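Local atomic coordinates of WipB (Legionella pneumophila, PDB entry 5NNY), a protein that acts as a translocated Ser/Thr phosphatase aimed at the host's lysosomal nutrient-sensing machinery; the chain described is its phosphatase domain. Residues Ile27-Pro32 with Lys83-Lys88; Ala36-Ile41 with Ala77-Ile82; Pro45-Asp50 with Glu66-Ile71; Glu70-Tyr75 with Ile104-Leu109. All coordinates share one frame; numbering follows the deposited sequence.

Contact 1. Residues Ile27-Pro32 with Lys83-Lys88; sequences IIAISP and KIINTK
I27, A29, K83 and I85 exchange the backbone bonds that hold 27-32 against 83-88. A29 N gives to K83 O at 2.8 Å, and K83 N returns an almost straight bond (178° at the hydrogen) to A29 O at 3.2 Å. Two residues further along, past the I28/I84 pair, I27 O accepts from I85 N at 2.8 Å, with a weak second donor in N86 N. Strands 28-29 and 83-84 thus form a two-stranded antiparallel sheet in which A29 and K83 are the hydrogen-bonded pair and I28 and I84 the non-hydrogen-bonded one. The latter two look elsewhere: I28 shares a backbone bond with L22, and I84 N gives to Q118 OE1. Their side chains lie on one face, I28 CG2 meeting I84 CD1 at 3.9 Å, I28 packing on L19 and L22 of helix 15-24 and I84 on L115 of helix 105-117. I85, just past the strand, brings its CG2 to 3.8 Å from A29 CB. I85 CG1 sits between its own N and carbonyl carbon (chi1 62°), which brings it to 3.5 Å from I27 O. N86 OD1 makes an Asx turn, taking K88 N at 2.9 Å and also K89 N.

Contact 2. Residues Ala36-Ile41 with Ala77-Ile82; sequences AKFAEI and ALIAQI
Two helices of the layer outside the central sheet, 32-42 and 64-79, meet where L78 pushes its branched end against K37, F38 and I41. L78 CD1 lies 3.5 Å from F38 N and close to F38 CA, so it presses on the helix backbone itself; I41 CD1 reaches toward the same methyl, tip to tip at 3.8 Å. The side chains of L78 and K37 cross at about a right angle, L78 CD2 lying 3.9 Å from K37 CB and 4.0 Å from K37 CD. K37 NZ, past this apolar stretch, has a long, weak ion pair with E33. F38 carries CG anti to its backbone N (chi1 -171°), which lays the ring alongside the second segment, with I79 CD1 at the ring edge, 4.5 Å from F38 CE2. The chain of helix 64-79, part of a predicted coiled coil, passes through a type I turn from I79 to I82 and leads into strand 83-84. L16 and L19 of helix 15-24 and L111 of helix 105-117 pack around F38, making the site a four-helix junction. Q81 ties the turn back: its NE2 gives to A77 O at 3.1 Å, from 59° out of the carbonyl plane, while OE1 is hydrogen-bonded to N34 ND2 of helix 32-42. I82 O is held from outside by Q118 NE2.

Contact 3. Residues Pro45-Asp50 with Glu66-Ile71; sequences PELQAD and ERLEEI
E46 and R67 form a salt bridge through one oxygen and one nitrogen: R67 NH2 gives to E46 OE2 at 2.8 Å, with a bent N-H...O angle of 141°. The nitrogen approaches on the anti side of the oxygen and out of the carboxylate plane, and the two flat groups are turned 63° apart, a single-point grip and not a paired, coplanar one. The bridge fastens the short 3-10 turn 45-47, in the loop between helices 32-42 and 64-79, to an early part of the latter helix. The other oxygen, E46 OE1, takes a hydrogen from a water that also gives to R67 O at 2.9 Å, so that carbonyl serves the water as well as its helical partner I71 N. R67 NE bonds to N63 OD1, which leaves the guanidinium pinned from two sides. E46 has CG between its backbone N and carbonyl carbon (chi1 58°) and is extended beyond it, which carries the carboxylate across to the helix; its own backbone bonds to V58.

The aliphatic part of R67 runs close to the same oxygen that takes the salt bridge, E46 OE2 lying 3.4 Å from R67 CD. Further in, L47 and I71 reach toward each other tip to tip, L47 CD2 to I71 CD1 at 3.8 Å. L68, which also touches A167 and A172, adds a looser approach, its CD2 4.4 Å from L47 CD2. Where charge and apolar packing meet, I71 CD1 lies 3.4 Å from E46 OE1.

Contact 4. Residues Glu70-Tyr75 with Ile104-Leu109; sequences EIKKQY and IDYFIL
Y75 and F107 supply the hydrogen bond of this contact: Y75 OH gives to F107 O at 2.6 Å, coming from above the carbonyl plane. With CG anti to the backbone N (chi1 -176°), Y75 projects its ring from helix 64-79 far enough to reach the neighbouring backbone. The other polar ends are bound by residues outside the two segments. Y106 OH is hydrogen-bonded to E177 OE1 and N76 ND2, and K72 NZ to A172 O.

Aromatic contact follows from the same reach. F107 CD1 stands over the centre of the Y75 ring, 3.5 Å from Y75 CE1, and the ring centroids are 4.3 Å apart with planes inclined by 31°, an oblique pairing. I104 CG2 covers one face of the F107 ring. Helix 105-117, which carries F107, is the connection between the adjacent parallel strands 90-93 and 121-125, a beta-alpha-beta crossover of the phosphoesterase fold; helix 64-79 runs beside it nearly parallel, the local axes 11.6 Å apart and 16° from aligned.

Van der Waals contacts flank the rings. I71 CG2 meets F107 at the ring edge, 4.2 Å from CZ. The extended chain of K72 crosses Y106 at about a right angle, its CG 4.0 Å from Y106 CE2 and its CE 3.6 Å from Y106 OH. Y75 CD2 and Y106 CE2 approach obliquely at 4.4 Å, and L164 and I173 pack on Y106 from outside the pair.

How the contacts relate
Helix 64-79 serves contacts 3, 4 and 2 in that order, and strand 83-84 of contact 1 follows it. Centres of contacts 2 and 4 lie about 9 Å apart, those of 3 and 4 about 10 Å, while contacts 1 and 3 are the far ends at about 27 Å. I41 joins three of them: its CG2 is 3.9 Å from F107 CZ and 4.0 Å from I71 CG2. The rings of F38 and Y75 meet between contacts 2 and 4, F38 CE2 to Y75 CE1 at 3.5 Å. Contact 1 connects through I28 CB and I82 CG2, 3.9 Å apart. Along the chain, contact 3 is nested within contact 2 and both within contact 1; contact 4 ties this helical layer to the core fold.

Contact 1. Residues Ile27-Pro32 with Lys83-Lys88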
loop_
_atom_site.group_PDB
_atom_site.type_symbol
_atom_site.label_atom_id
_atom_site.label_comp_id
_atom_site.label_asym_id
_atom_site.label_seq_id
_atom_site.Cartn_x
_atom_site.Cartn_y
_atom_site.Cartn_z
ATOM N N ILE A 27 -7.231 15.097 9.294
ATOM C CA ILE A 27 -7.628 13.765 9.732
ATOM C C ILE A 27 -7.242 13.529 11.187
ATOM O O ILE A 27 -7.980 12.878 11.933
ATOM C CB ILE A 27 -7.021 12.684 8.822
ATOM C CG1 ILE A 27 -7.331 12.979 7.360
ATOM C CG2 ILE A 27 -7.542 11.303 9.241
ATOM C CD1 ILE A 27 -8.798 12.849 7.053
ATOM N N ILE A 28 -6.056 13.984 11.606
ATOM C CA ILE A 28 -5.565 13.680 12.945
ATOM C C ILE A 28 -5.120 14.955 13.633
ATOM O O ILE A 28 -4.722 15.935 12.999
ATOM C CB ILE A 28 -4.390 12.672 12.959
ATOM C CG1 ILE A 28 -3.172 13.285 12.286
ATOM C CG2 ILE A 28 -4.789 11.356 12.314
ATOM C CD1 ILE A 28 -1.947 12.365 12.282
ATOM N N ALA A 29 -5.166 14.906 14.959
ATOM C CA ALA A 29 -4.597 15.934 15.817
ATOM C C ALA A 29 -3.439 15.347 16.610
ATOM O O ALA A 29 -3.517 14.226 17.118
ATOM C CB ALA A 29 -5.646 16.516 16.767
ATOM N N ILE A 30 -2.357 16.111 16.682
ATOM C CA ILE A 30 -1.154 15.735 17.419
ATOM C C ILE A 30 -0.519 17.038 17.857
ATOM O O ILE A 30 -0.523 18.016 17.108
ATOM C CB ILE A 30 -0.189 14.876 16.556
ATOM C CG1 ILE A 30 0.994 14.339 17.378
ATOM C CG2 ILE A 30 0.359 15.683 15.386
ATOM C CD1 ILE A 30 2.005 13.525 16.522
ATOM N N SER A 31 -0.011 17.068 19.074
ATOM C CA SER A 31 0.569 18.292 19.581
ATOM C C SER A 31 1.831 18.649 18.802
ATOM O O SER A 31 2.489 17.776 18.223
ATOM C CB SER A 31 0.889 18.171 21.069
ATOM O OG SER A 31 1.949 17.253 21.327
ATOM N N PRO A 32 2.169 19.935 18.746
ATOM C CA PRO A 32 3.453 20.321 18.151
ATOM C C PRO A 32 4.639 19.625 18.796
ATOM O O PRO A 32 5.592 19.254 18.097
ATOM C CB PRO A 32 3.497 21.840 18.376
ATOM C CG PRO A 32 2.072 22.251 18.442
ATOM C CD PRO A 32 1.346 21.104 19.102
ATOM N N LYS A 83 -4.903 11.467 17.835
ATOM C CA LYS A 83 -6.354 11.350 17.806
ATOM C C LYS A 83 -6.848 11.593 16.394
ATOM O O LYS A 83 -6.456 12.569 15.754
ATOM C CB LYS A 83 -7.028 12.336 18.767
ATOM C CG LYS A 83 -8.351 11.798 19.291
ATOM C CD LYS A 83 -9.313 12.894 19.678
ATOM C CE LYS A 83 -10.655 12.284 20.049
ATOM N NZ LYS A 83 -10.957 11.089 19.204
ATOM N N ILE A 84 -7.699 10.695 15.919
ATOM C CA ILE A 84 -8.411 10.902 14.667
ATOM C C ILE A 84 -9.564 11.854 14.954
ATOM O O ILE A 84 -10.360 11.616 15.870
ATOM C CB ILE A 84 -8.905 9.572 14.079
ATOM C CG1 ILE A 84 -7.779 8.860 13.316
ATOM C CG2 ILE A 84 -10.065 9.793 13.127
ATOM C CD1 ILE A 84 -6.562 8.473 14.160
ATOM N N ILE A 85 -9.618 12.958 14.221
ATOM C CA ILE A 85 -10.638 13.986 14.416
ATOM C C ILE A 85 -11.616 14.066 13.261
ATOM O O ILE A 85 -12.568 14.857 13.332
ATOM C CB ILE A 85 -10.007 15.375 14.647
ATOM C CG1 ILE A 85 -9.204 15.794 13.413
ATOM C CG2 ILE A 85 -9.126 15.341 15.863
ATOM C CD1 ILE A 85 -8.597 17.178 13.499
ATOM N N ASN A 86 -11.405 13.301 12.194
ATOM C CA ASN A 86 -12.308 13.281 11.053
ATOM C C ASN A 86 -12.430 11.850 10.562
ATOM O O ASN A 86 -11.461 11.285 10.040
ATOM C CB ASN A 86 -11.826 14.196 9.925
ATOM C CG ASN A 86 -12.899 14.432 8.867
ATOM O OD1 ASN A 86 -13.734 13.567 8.626
ATOM N ND2 ASN A 86 -12.896 15.607 8.262
ATOM N N THR A 87 -13.620 11.277 10.730
ATOM C CA THR A 87 -13.930 9.924 10.300
ATOM C C THR A 87 -14.762 9.887 9.027
ATOM O O THR A 87 -15.139 8.798 8.583
ATOM C CB THR A 87 -14.669 9.182 11.418
ATOM O OG1 THR A 87 -15.921 9.837 11.659
ATOM C CG2 THR A 87 -13.851 9.189 12.697
ATOM N N LYS A 88 -15.058 11.036 8.427
ATOM C CA LYS A 88 -15.857 11.084 7.207
ATOM C C LYS A 88 -15.025 11.327 5.959
ATOM O O LYS A 88 -15.351 10.806 4.889
ATOM C CB LYS A 88 -16.928 12.173 7.333
ATOM C CG LYS A 88 -17.684 12.114 8.650
ATOM C CD LYS A 88 -18.822 13.118 8.720
ATOM C CE LYS A 88 -19.693 12.853 9.943
ATOM N NZ LYS A 88 -20.225 11.456 9.896
#

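Contact 2. Residues Ala36-Ile41 with Ala77-Ile82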
loop_
_atom_site.group_PDB
_atom_site.type_symbol
_atom_site.label_atom_id
_atom_site.label_comp_id
_atom_site.label_asym_id
_atom_site.label_seq_id
_atom_site.Cartn_x
_atom_site.Cartn_y
_atom_site.Cartn_z
ATOM N N ALA A 36 7.127 17.051 16.846
ATOM C CA ALA A 36 8.573 17.229 16.784
ATOM C C ALA A 36 9.283 15.970 17.243
ATOM O O ALA A 36 10.296 15.575 16.654
ATOM C CB ALA A 36 9.020 18.429 17.623
ATOM N N LYS A 37 8.762 15.322 18.294
ATOM C CA LYS A 37 9.317 14.040 18.714
ATOM C C LYS A 37 9.235 13.015 17.581
ATOM O O LYS A 37 10.186 12.259 17.345
ATOM C CB LYS A 37 8.589 13.514 19.953
ATOM C CG LYS A 37 8.998 14.151 21.304
ATOM C CD LYS A 37 8.166 13.559 22.456
ATOM C CE LYS A 37 8.639 13.983 23.851
ATOM N NZ LYS A 37 8.465 15.440 24.110
ATOM N N PHE A 38 8.098 12.970 16.880
ATOM C CA PHE A 38 7.928 12.028 15.771
ATOM C C PHE A 38 8.978 12.265 14.689
ATOM O O PHE A 38 9.648 11.321 14.231
ATOM C CB PHE A 38 6.511 12.175 15.196
ATOM C CG PHE A 38 6.122 11.132 14.182
ATOM C CD1 PHE A 38 6.696 11.098 12.919
ATOM C CD2 PHE A 38 5.101 10.237 14.476
ATOM C CE1 PHE A 38 6.298 10.166 11.980
ATOM C CE2 PHE A 38 4.698 9.302 13.561
ATOM C CZ PHE A 38 5.287 9.257 12.307
ATOM N N ALA A 39 9.135 13.527 14.265
ATOM C CA ALA A 39 10.118 13.847 13.230
ATOM C C ALA A 39 11.534 13.500 13.688
ATOM O O ALA A 39 12.348 13.013 12.891
ATOM C CB ALA A 39 10.032 15.323 12.839
ATOM N N GLU A 40 11.844 13.762 14.967
ATOM C CA GLU A 40 13.154 13.401 15.519
ATOM C C GLU A 40 13.413 11.899 15.439
ATOM O O GLU A 40 14.512 11.466 15.070
ATOM C CB GLU A 40 13.262 13.848 16.987
ATOM C CG GLU A 40 14.703 13.745 17.512
ATOM C CD GLU A 40 14.897 14.373 18.860
ATOM O OE1 GLU A 40 13.988 15.103 19.326
ATOM O OE2 GLU A 40 15.972 14.119 19.451
ATOM N N ILE A 41 12.437 11.087 15.852
ATOM C CA ILE A 41 12.609 9.638 15.768
ATOM C C ILE A 41 12.762 9.225 14.313
ATOM O O ILE A 41 13.635 8.418 13.970
ATOM C CB ILE A 41 11.422 8.917 16.443
ATOM C CG1 ILE A 41 11.522 9.027 17.981
ATOM C CG2 ILE A 41 11.354 7.451 16.000
ATOM C CD1 ILE A 41 10.278 8.540 18.732
ATOM N N ALA A 77 4.300 5.182 22.055
ATOM C CA ALA A 77 3.737 6.200 22.949
ATOM C C ALA A 77 3.250 7.418 22.169
ATOM O O ALA A 77 2.248 8.047 22.538
ATOM C CB ALA A 77 4.774 6.621 23.989
ATOM N N LEU A 78 3.962 7.795 21.101
ATOM C CA LEU A 78 3.480 8.902 20.279
ATOM C C LEU A 78 2.202 8.516 19.550
ATOM O O LEU A 78 1.250 9.304 19.495
ATOM C CB LEU A 78 4.562 9.341 19.290
ATOM C CG LEU A 78 5.845 9.952 19.861
ATOM C CD1 LEU A 78 6.851 10.284 18.757
ATOM C CD2 LEU A 78 5.534 11.196 20.686
ATOM N N ILE A 79 2.160 7.307 18.985
ATOM C CA ILE A 79 0.950 6.845 18.297
ATOM C C ILE A 79 -0.253 6.894 19.237
ATOM O O ILE A 79 -1.364 7.272 18.841
ATOM C CB ILE A 79 1.170 5.424 17.744
ATOM C CG1 ILE A 79 2.289 5.417 16.692
ATOM C CG2 ILE A 79 -0.138 4.837 17.206
ATOM C CD1 ILE A 79 1.985 6.235 15.409
ATOM N N ALA A 80 -0.052 6.490 20.491
ATOM C CA ALA A 80 -1.121 6.465 21.488
ATOM C C ALA A 80 -1.630 7.854 21.838
ATOM O O ALA A 80 -2.682 7.965 22.478
ATOM C CB ALA A 80 -0.635 5.778 22.762
ATOM N N GLN A 81 -0.904 8.894 21.472
ATOM C CA GLN A 81 -1.321 10.270 21.683
ATOM C C GLN A 81 -1.842 10.939 20.416
ATOM O O GLN A 81 -2.036 12.161 20.408
ATOM C CB GLN A 81 -0.159 11.073 22.253
ATOM C CG GLN A 81 0.280 10.579 23.618
ATOM C CD GLN A 81 1.459 11.352 24.144
ATOM O OE1 GLN A 81 1.308 12.498 24.565
ATOM N NE2 GLN A 81 2.651 10.740 24.100
ATOM N N ILE A 82 -2.039 10.181 19.339
ATOM C CA ILE A 82 -2.621 10.690 18.105
ATOM C C ILE A 82 -4.122 10.445 18.165
ATOM O O ILE A 82 -4.567 9.361 18.565
ATOM C CB ILE A 82 -1.988 10.016 16.876
ATOM C CG1 ILE A 82 -0.531 10.483 16.713
ATOM C CG2 ILE A 82 -2.803 10.291 15.630
ATOM C CD1 ILE A 82 0.267 9.705 15.623
#

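Contact 3. Residues Pro45-Asp50 with Glu66-Ile71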
loop_
_atom_site.group_PDB
_atom_site.type_symbol
_atom_site.label_atom_id
_atom_site.label_comp_id
_atom_site.label_asym_id
_atom_site.label_seq_id
_atom_site.Cartn_x
_atom_site.Cartn_y
_atom_site.Cartn_z
ATOM N N PRO A 45 19.787 9.460 13.199
ATOM C CA PRO A 45 20.894 8.943 12.373
ATOM C C PRO A 45 21.043 7.435 12.415
ATOM O O PRO A 45 21.335 6.828 11.378
ATOM C CB PRO A 45 22.118 9.654 12.964
ATOM C CG PRO A 45 21.557 10.974 13.436
ATOM C CD PRO A 45 20.157 10.693 13.924
ATOM N N GLU A 46 20.846 6.804 13.579
ATOM C CA GLU A 46 21.053 5.366 13.658
ATOM C C GLU A 46 20.047 4.580 12.830
ATOM O O GLU A 46 20.290 3.399 12.565
ATOM C CB GLU A 46 21.001 4.904 15.119
ATOM C CG GLU A 46 19.703 5.255 15.811
ATOM C CD GLU A 46 19.595 4.640 17.205
ATOM O OE1 GLU A 46 18.755 5.127 17.996
ATOM O OE2 GLU A 46 20.345 3.686 17.494
ATOM N N LEU A 47 18.961 5.211 12.374
ATOM C CA LEU A 47 17.967 4.552 11.534
ATOM C C LEU A 47 18.113 4.854 10.044
ATOM O O LEU A 47 17.292 4.372 9.258
ATOM C CB LEU A 47 16.545 4.942 11.969
ATOM C CG LEU A 47 16.091 4.539 13.375
ATOM C CD1 LEU A 47 14.652 5.052 13.621
ATOM C CD2 LEU A 47 16.113 3.039 13.525
ATOM N N GLN A 48 19.110 5.635 9.636
ATOM C CA GLN A 48 19.224 6.081 8.251
ATOM C C GLN A 48 20.122 5.141 7.449
ATOM O O GLN A 48 21.292 4.929 7.796
ATOM C CB GLN A 48 19.758 7.516 8.173
ATOM C CG GLN A 48 18.987 8.532 9.020
ATOM C CD GLN A 48 17.495 8.458 8.791
ATOM O OE1 GLN A 48 17.027 8.628 7.655
ATOM N NE2 GLN A 48 16.727 8.211 9.867
ATOM N N ALA A 49 19.574 4.579 6.379
ATOM C CA ALA A 49 20.412 3.811 5.471
ATOM C C ALA A 49 21.251 4.756 4.612
ATOM O O ALA A 49 20.949 5.942 4.478
ATOM C CB ALA A 49 19.555 2.900 4.590
ATOM N N ASP A 50 22.326 4.213 4.027
ATOM C CA ASP A 50 23.217 5.002 3.163
ATOM C C ASP A 50 23.765 6.229 3.885
ATOM O O ASP A 50 23.998 7.269 3.265
ATOM C CB ASP A 50 22.501 5.429 1.879
ATOM C CG ASP A 50 21.905 4.260 1.127
ATOM O OD1 ASP A 50 22.579 3.213 1.031
ATOM O OD2 ASP A 50 20.762 4.387 0.635
ATOM N N GLU A 66 18.522 -3.391 22.070
ATOM C CA GLU A 66 18.223 -2.333 23.033
ATOM C C GLU A 66 17.855 -1.041 22.318
ATOM O O GLU A 66 16.857 -0.398 22.651
ATOM C CB GLU A 66 19.419 -2.101 23.970
ATOM C CG GLU A 66 19.263 -0.833 24.831
ATOM C CD GLU A 66 20.536 -0.398 25.559
ATOM O OE1 GLU A 66 20.400 0.328 26.568
ATOM O OE2 GLU A 66 21.661 -0.752 25.128
ATOM N N ARG A 67 18.656 -0.650 21.326
ATOM C CA ARG A 67 18.404 0.576 20.578
ATOM C C ARG A 67 17.010 0.574 19.968
ATOM O O ARG A 67 16.280 1.569 20.051
ATOM C CB ARG A 67 19.446 0.735 19.469
ATOM C CG ARG A 67 20.873 1.065 19.923
ATOM C CD ARG A 67 21.812 0.852 18.741
ATOM N NE ARG A 67 23.210 1.225 18.976
ATOM C CZ ARG A 67 23.804 2.257 18.386
ATOM N NH1 ARG A 67 25.093 2.529 18.604
ATOM N NH2 ARG A 67 23.106 3.025 17.572
ATOM N N LEU A 68 16.654 -0.524 19.298
ATOM C CA LEU A 68 15.368 -0.626 18.607
ATOM C C LEU A 68 14.194 -0.659 19.588
ATOM O O LEU A 68 13.153 -0.049 19.334
ATOM C CB LEU A 68 15.352 -1.874 17.724
ATOM C CG LEU A 68 16.332 -1.870 16.555
ATOM C CD1 LEU A 68 16.490 -3.256 15.961
ATOM C CD2 LEU A 68 15.860 -0.891 15.516
ATOM N N GLU A 69 14.351 -1.363 20.713
ATOM C CA GLU A 69 13.300 -1.394 21.729
ATOM C C GLU A 69 12.990 0.005 22.250
ATOM O O GLU A 69 11.821 0.362 22.433
ATOM C CB GLU A 69 13.701 -2.302 22.898
ATOM C CG GLU A 69 13.942 -3.775 22.550
ATOM C CD GLU A 69 12.688 -4.636 22.583
ATOM O OE1 GLU A 69 11.568 -4.081 22.595
ATOM O OE2 GLU A 69 12.832 -5.880 22.603
ATOM N N GLU A 70 14.026 0.807 22.522
ATOM C CA GLU A 70 13.777 2.147 23.051
ATOM C C GLU A 70 13.071 3.026 22.025
ATOM O O GLU A 70 12.178 3.804 22.378
ATOM C CB GLU A 70 15.083 2.796 23.506
ATOM C CG GLU A 70 16.008 1.884 24.335
ATOM C CD GLU A 70 15.399 1.325 25.626
ATOM O OE1 GLU A 70 14.219 0.917 25.644
ATOM O OE2 GLU A 70 16.128 1.267 26.641
ATOM N N ILE A 71 13.453 2.910 20.749
ATOM C CA ILE A 71 12.761 3.655 19.691
ATOM C C ILE A 71 11.307 3.209 19.606
ATOM O O ILE A 71 10.382 4.031 19.512
ATOM C CB ILE A 71 13.474 3.447 18.338
ATOM C CG1 ILE A 71 14.799 4.222 18.292
ATOM C CG2 ILE A 71 12.527 3.794 17.160
ATOM C CD1 ILE A 71 15.812 3.689 17.219
HETATM O O HOH W 1 17.972 3.920 20.097
#

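Contact 4. Residues Glu70-Tyr75 with Ile104-Leu109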
loop_
_atom_site.group_PDB
_atom_site.type_symbol
_atom_site.label_atom_id
_atom_site.label_comp_id
_atom_site.label_asym_id
_atom_site.label_seq_id
_atom_site.Cartn_x
_atom_site.Cartn_y
_atom_site.Cartn_z
ATOM N N GLU A 70 14.026 0.807 22.522
ATOM C CA GLU A 70 13.777 2.147 23.051
ATOM C C GLU A 70 13.071 3.026 22.025
ATOM O O GLU A 70 12.178 3.804 22.378
ATOM C CB GLU A 70 15.083 2.796 23.506
ATOM C CG GLU A 70 16.008 1.884 24.335
ATOM C CD GLU A 70 15.399 1.325 25.626
ATOM O OE1 GLU A 70 14.219 0.917 25.644
ATOM O OE2 GLU A 70 16.128 1.267 26.641
ATOM N N ILE A 71 13.453 2.910 20.749
ATOM C CA ILE A 71 12.761 3.655 19.691
ATOM C C ILE A 71 11.307 3.209 19.606
ATOM O O ILE A 71 10.382 4.031 19.512
ATOM C CB ILE A 71 13.474 3.447 18.338
ATOM C CG1 ILE A 71 14.799 4.222 18.292
ATOM C CG2 ILE A 71 12.527 3.794 17.160
ATOM C CD1 ILE A 71 15.812 3.689 17.219
ATOM N N LYS A 72 11.093 1.895 19.634
ATOM C CA LYS A 72 9.764 1.330 19.436
ATOM C C LYS A 72 8.806 1.761 20.539
ATOM O O LYS A 72 7.665 2.156 20.270
ATOM C CB LYS A 72 9.857 -0.193 19.375
ATOM C CG LYS A 72 8.512 -0.917 19.286
ATOM C CD LYS A 72 8.746 -2.426 19.329
ATOM C CE LYS A 72 7.496 -3.213 19.668
ATOM N NZ LYS A 72 7.787 -4.663 19.881
ATOM N N LYS A 73 9.240 1.682 21.797
ATOM C CA LYS A 73 8.314 2.043 22.863
ATOM C C LYS A 73 7.954 3.525 22.793
ATOM O O LYS A 73 6.793 3.891 22.987
ATOM C CB LYS A 73 8.890 1.654 24.231
ATOM C CG LYS A 73 10.000 2.532 24.734
ATOM C CD LYS A 73 10.889 1.801 25.730
ATOM C CE LYS A 73 10.118 1.304 26.935
ATOM N NZ LYS A 73 11.043 0.997 28.066
ATOM N N GLN A 74 8.916 4.395 22.465
ATOM C CA GLN A 74 8.579 5.810 22.394
ATOM C C GLN A 74 7.730 6.101 21.165
ATOM O O GLN A 74 6.802 6.922 21.224
ATOM C CB GLN A 74 9.823 6.711 22.401
ATOM C CG GLN A 74 9.349 8.176 22.532
ATOM C CD GLN A 74 10.421 9.249 22.537
ATOM O OE1 GLN A 74 11.590 9.011 22.265
ATOM N NE2 GLN A 74 10.005 10.460 22.865
ATOM N N TYR A 75 8.030 5.439 20.044
ATOM C CA TYR A 75 7.193 5.608 18.862
ATOM C C TYR A 75 5.750 5.233 19.168
ATOM O O TYR A 75 4.818 5.963 18.811
ATOM C CB TYR A 75 7.726 4.770 17.692
ATOM C CG TYR A 75 6.922 5.007 16.441
ATOM C CD1 TYR A 75 7.115 6.158 15.686
ATOM C CD2 TYR A 75 5.926 4.123 16.049
ATOM C CE1 TYR A 75 6.372 6.412 14.542
ATOM C CE2 TYR A 75 5.159 4.382 14.908
ATOM C CZ TYR A 75 5.404 5.521 14.162
ATOM O OH TYR A 75 4.667 5.792 13.038
ATOM N N ILE A 104 11.421 2.506 8.060
ATOM C CA ILE A 104 11.016 1.181 8.533
ATOM C C ILE A 104 9.506 1.058 8.435
ATOM O O ILE A 104 8.768 1.970 8.823
ATOM C CB ILE A 104 11.518 0.903 9.976
ATOM C CG1 ILE A 104 11.326 -0.580 10.342
ATOM C CG2 ILE A 104 10.888 1.853 10.999
ATOM C CD1 ILE A 104 12.100 -0.989 11.610
ATOM N N ASP A 105 9.049 -0.091 7.925
ATOM C CA ASP A 105 7.619 -0.272 7.675
ATOM C C ASP A 105 6.797 -0.278 8.949
ATOM O O ASP A 105 5.597 0.003 8.892
ATOM C CB ASP A 105 7.353 -1.563 6.907
ATOM C CG ASP A 105 7.614 -1.413 5.422
ATOM O OD1 ASP A 105 7.628 -0.250 4.950
ATOM O OD2 ASP A 105 7.846 -2.461 4.748
ATOM N N TYR A 106 7.413 -0.593 10.090
ATOM C CA TYR A 106 6.693 -0.563 11.359
ATOM C C TYR A 106 5.996 0.772 11.581
ATOM O O TYR A 106 4.898 0.815 12.140
ATOM C CB TYR A 106 7.662 -0.829 12.514
ATOM C CG TYR A 106 6.976 -1.072 13.835
ATOM C CD1 TYR A 106 6.388 -2.294 14.106
ATOM C CD2 TYR A 106 6.900 -0.058 14.810
ATOM C CE1 TYR A 106 5.747 -2.521 15.317
ATOM C CE2 TYR A 106 6.260 -0.281 16.031
ATOM C CZ TYR A 106 5.695 -1.515 16.271
ATOM O OH TYR A 106 5.066 -1.763 17.461
ATOM N N PHE A 107 6.626 1.878 11.158
ATOM C CA PHE A 107 6.096 3.206 11.470
ATOM C C PHE A 107 4.745 3.432 10.805
ATOM O O PHE A 107 3.785 3.869 11.451
ATOM C CB PHE A 107 7.087 4.289 11.047
ATOM C CG PHE A 107 8.345 4.359 11.904
ATOM C CD1 PHE A 107 8.377 3.838 13.199
ATOM C CD2 PHE A 107 9.462 5.015 11.421
ATOM C CE1 PHE A 107 9.529 3.945 13.982
ATOM C CE2 PHE A 107 10.613 5.145 12.196
ATOM C CZ PHE A 107 10.647 4.607 13.490
ATOM N N ILE A 108 4.645 3.113 9.512
ATOM C CA ILE A 108 3.395 3.328 8.792
ATOM C C ILE A 108 2.376 2.268 9.178
ATOM O O ILE A 108 1.174 2.536 9.210
ATOM C CB ILE A 108 3.655 3.386 7.269
ATOM C CG1 ILE A 108 4.201 4.778 6.924
ATOM C CG2 ILE A 108 2.396 3.071 6.452
ATOM C CD1 ILE A 108 4.270 5.128 5.479
ATOM N N LEU A 109 2.835 1.064 9.534
ATOM C CA LEU A 109 1.893 0.034 9.972
ATOM C C LEU A 109 1.156 0.461 11.237
ATOM O O LEU A 109 -0.051 0.220 11.378
ATOM C CB LEU A 109 2.617 -1.293 10.203
ATOM C CG LEU A 109 3.058 -2.073 8.961
ATOM C CD1 LEU A 109 3.879 -3.310 9.361
ATOM C CD2 LEU A 109 1.835 -2.472 8.136
#